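Local coordinates for protein bifunctional enzyme IspD/IspF (Campylobacter jejuni, PDB 1W55) that catalyses two steps of isoprenoid precursor biosynthesis, transferring the cytidylyl group of CTP to methylerythritol phosphate and later cyclising the phosphorylated product to methylerythritol cyclodiphosphate with release of CMP, at residues A[308-313]-A[350-355]. Sequence-based numbering, arbitrary orientation.
With C (cytidine-5'-monophosphate), chain C.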
loop_
_atom_site.group_PDB
_atom_site.type_symbol
_atom_site.label_atom_id
_atom_site.label_comp_id
_atom_site.label_asym_id
_atom_site.label_seq_id
_atom_site.Cartn_x
_atom_site.Cartn_y
_atom_site.Cartn_z
ATOM N N MET A 308 7.400 31.084 39.990
ATOM C CA MET A 308 7.409 30.994 41.437
ATOM C C MET A 308 7.616 32.397 41.995
ATOM O O MET A 308 8.688 32.998 41.861
ATOM C CB MET A 308 8.470 30.003 41.904
ATOM C CG MET A 308 8.301 28.612 41.249
ATOM S SD MET A 308 9.847 27.707 40.890
ATOM C CE MET A 308 10.711 27.974 42.272
ATOM N N ALA A 309 6.551 32.931 42.577
ATOM C CA ALA A 309 6.562 34.296 43.085
ATOM C C ALA A 309 5.530 34.474 44.191
ATOM O O ALA A 309 4.353 34.117 44.028
ATOM C CB ALA A 309 6.305 35.286 41.959
ATOM N N GLN A 310 5.975 35.026 45.311
ATOM C CA GLN A 310 5.066 35.393 46.391
ATOM C C GLN A 310 4.106 36.509 45.947
ATOM O O GLN A 310 2.902 36.447 46.235
ATOM C CB GLN A 310 5.852 35.783 47.645
ATOM C CG GLN A 310 5.055 35.683 48.932
ATOM C CD GLN A 310 4.563 34.276 49.237
ATOM O OE1 GLN A 310 5.330 33.319 49.199
ATOM N NE2 GLN A 310 3.280 34.157 49.559
ATOM N N SER A 311 4.641 37.490 45.214
ATOM C CA SER A 311 3.869 38.609 44.666
ATOM C C SER A 311 4.550 39.121 43.394
ATOM O O SER A 311 5.733 38.857 43.190
ATOM C CB SER A 311 3.785 39.761 45.690
ATOM O OG SER A 311 3.263 39.316 46.931
ATOM N N PRO A 312 3.823 39.832 42.531
ATOM C CA PRO A 312 2.369 40.007 42.624
ATOM C C PRO A 312 1.616 38.822 42.044
ATOM O O PRO A 312 2.255 37.925 41.480
ATOM C CB PRO A 312 2.118 41.250 41.765
ATOM C CG PRO A 312 3.202 41.264 40.787
ATOM C CD PRO A 312 4.387 40.552 41.381
ATOM N N LYS A 313 0.292 38.819 42.195
ATOM C CA LYS A 313 -0.571 37.780 41.637
ATOM C C LYS A 313 -0.597 37.910 40.123
ATOM O O LYS A 313 -0.815 38.993 39.595
ATOM C CB LYS A 313 -1.998 37.878 42.204
ATOM C CG LYS A 313 -2.490 36.565 42.821
ATOM C CD LYS A 313 -4.004 36.389 42.740
ATOM C CE LYS A 313 -4.413 34.912 42.920
ATOM N NZ LYS A 313 -3.993 34.299 44.231
ATOM N N GLY A 350 9.756 33.297 49.101
ATOM C CA GLY A 350 8.754 33.609 50.103
ATOM C C GLY A 350 8.986 34.939 50.809
ATOM O O GLY A 350 8.023 35.631 51.137
ATOM N N ARG A 351 10.258 35.288 51.019
ATOM C CA ARG A 351 10.684 36.583 51.568
ATOM C C ARG A 351 10.574 37.753 50.580
ATOM O O ARG A 351 10.889 38.899 50.938
ATOM C CB ARG A 351 12.149 36.504 51.973
ATOM C CG ARG A 351 12.408 36.118 53.400
ATOM C CD ARG A 351 13.889 35.952 53.669
ATOM N NE ARG A 351 14.120 34.570 53.998
ATOM C CZ ARG A 351 14.937 33.747 53.368
ATOM N NH1 ARG A 351 15.698 34.150 52.357
ATOM N NH2 ARG A 351 15.001 32.500 53.796
ATOM N N LYS A 352 10.175 37.456 49.339
ATOM C CA LYS A 352 10.076 38.450 48.262
ATOM C C LYS A 352 11.440 39.046 47.880
ATOM O O LYS A 352 11.530 40.187 47.410
ATOM C CB LYS A 352 9.064 39.563 48.605
ATOM C CG LYS A 352 7.677 39.063 49.033
ATOM C CD LYS A 352 6.687 40.221 49.160
ATOM C CE LYS A 352 5.436 39.798 49.916
ATOM N NZ LYS A 352 4.198 40.453 49.386
ATOM N N GLU A 353 12.498 38.265 48.060
ATOM C CA GLU A 353 13.834 38.707 47.668
ATOM C C GLU A 353 14.052 38.562 46.163
ATOM O O GLU A 353 14.875 39.271 45.562
ATOM C CB GLU A 353 14.909 37.940 48.440
ATOM C CG GLU A 353 15.026 38.334 49.908
ATOM C CD GLU A 353 15.925 37.395 50.710
ATOM O OE1 GLU A 353 16.493 36.450 50.129
ATOM O OE2 GLU A 353 16.070 37.604 51.933
ATOM N N GLY A 354 13.305 37.649 45.554
ATOM C CA GLY A 354 13.438 37.404 44.130
ATOM C C GLY A 354 12.311 36.543 43.616
ATOM O O GLY A 354 11.388 36.192 44.361
ATOM N N MET A 355 12.371 36.221 42.333
ATOM C CA MET A 355 11.426 35.270 41.764
ATOM C C MET A 355 12.097 34.320 40.773
ATOM O O MET A 355 13.130 34.651 40.170
ATOM C CB MET A 355 10.194 35.980 41.183
ATOM C CG MET A 355 10.348 36.602 39.815
ATOM S SD MET A 355 8.714 37.056 39.098
ATOM C CE MET A 355 8.639 36.067 37.910
HETATM O OP3 C C . -0.514 27.694 45.560
HETATM P P C C . -0.583 29.102 46.068
HETATM O OP1 C C . 0.755 29.758 46.194
HETATM O OP2 C C . -1.415 29.204 47.314
HETATM O "O5'" C C . -1.354 29.920 44.926
HETATM C "C5'" C C . -2.710 29.651 44.601
HETATM C "C4'" C C . -3.001 30.104 43.171
HETATM O "O4'" C C . -2.746 31.505 42.987
HETATM C "C3'" C C . -2.155 29.420 42.098
HETATM O "O3'" C C . -2.706 28.173 41.686
HETATM C "C2'" C C . -2.158 30.433 40.967
HETATM O "O2'" C C . -3.380 30.326 40.241
HETATM C "C1'" C C . -2.254 31.773 41.663
HETATM N N1 C C . -1.012 32.582 41.744
HETATM C C2 C C . -0.802 33.657 40.854
HETATM O O2 C C . -1.644 33.896 39.962
HETATM N N3 C C . 0.309 34.434 40.947
HETATM C C4 C C . 1.242 34.186 41.897
HETATM N N4 C C . 2.359 34.959 41.998
HETATM C C5 C C . 1.060 33.124 42.774
HETATM C C6 C C . -0.086 32.335 42.689
HETATM O O HOH W 1 8.824 36.235 45.474
#
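Gln310 lies against the turn around Gly350 and Lys352, its CB packing on Lys352 CG at 4.0 Å. CG, set anti to the backbone N (chi1 -159°), comes within 3.7 Å of Gly350 O. A bend at chi2 then brings OE1 to 3.6 Å from Gly350 CA, where it accepts a hydrogen bond from the backbone N of Lys345; this polar end is thus held from outside the two segments. Lys352 has positive phi and closes helix 347-350 in a Schellman motif. From there its chain runs past Gln310 CB, and NZ donates to Ser311 OG at 2.9 Å. A water bridges the backbones, accepting from Gln310 N and donating to Gly354 O. In the five-stranded mixed sheet of the IspF domain, strands 298-308 and 354-365 run antiparallel side by side, and the contact forms where the first ends and the second begins. Here Met355 CB sits 3.4 Å from Met308 O and packs on the methyl of Ala309. Ala309, Pro312 and Lys313 line part of the CMP site, to which Leu314, Thr342 and Asp265 of the third subunit also bond: N4 of the bound CMP donates almost straight to Ala309 O (3.0 Å, 172°) and more weakly to Pro312 O. Beyond the base, Lys313 NZ reaches the ribose O4' in a weak bond of 3.3 Å.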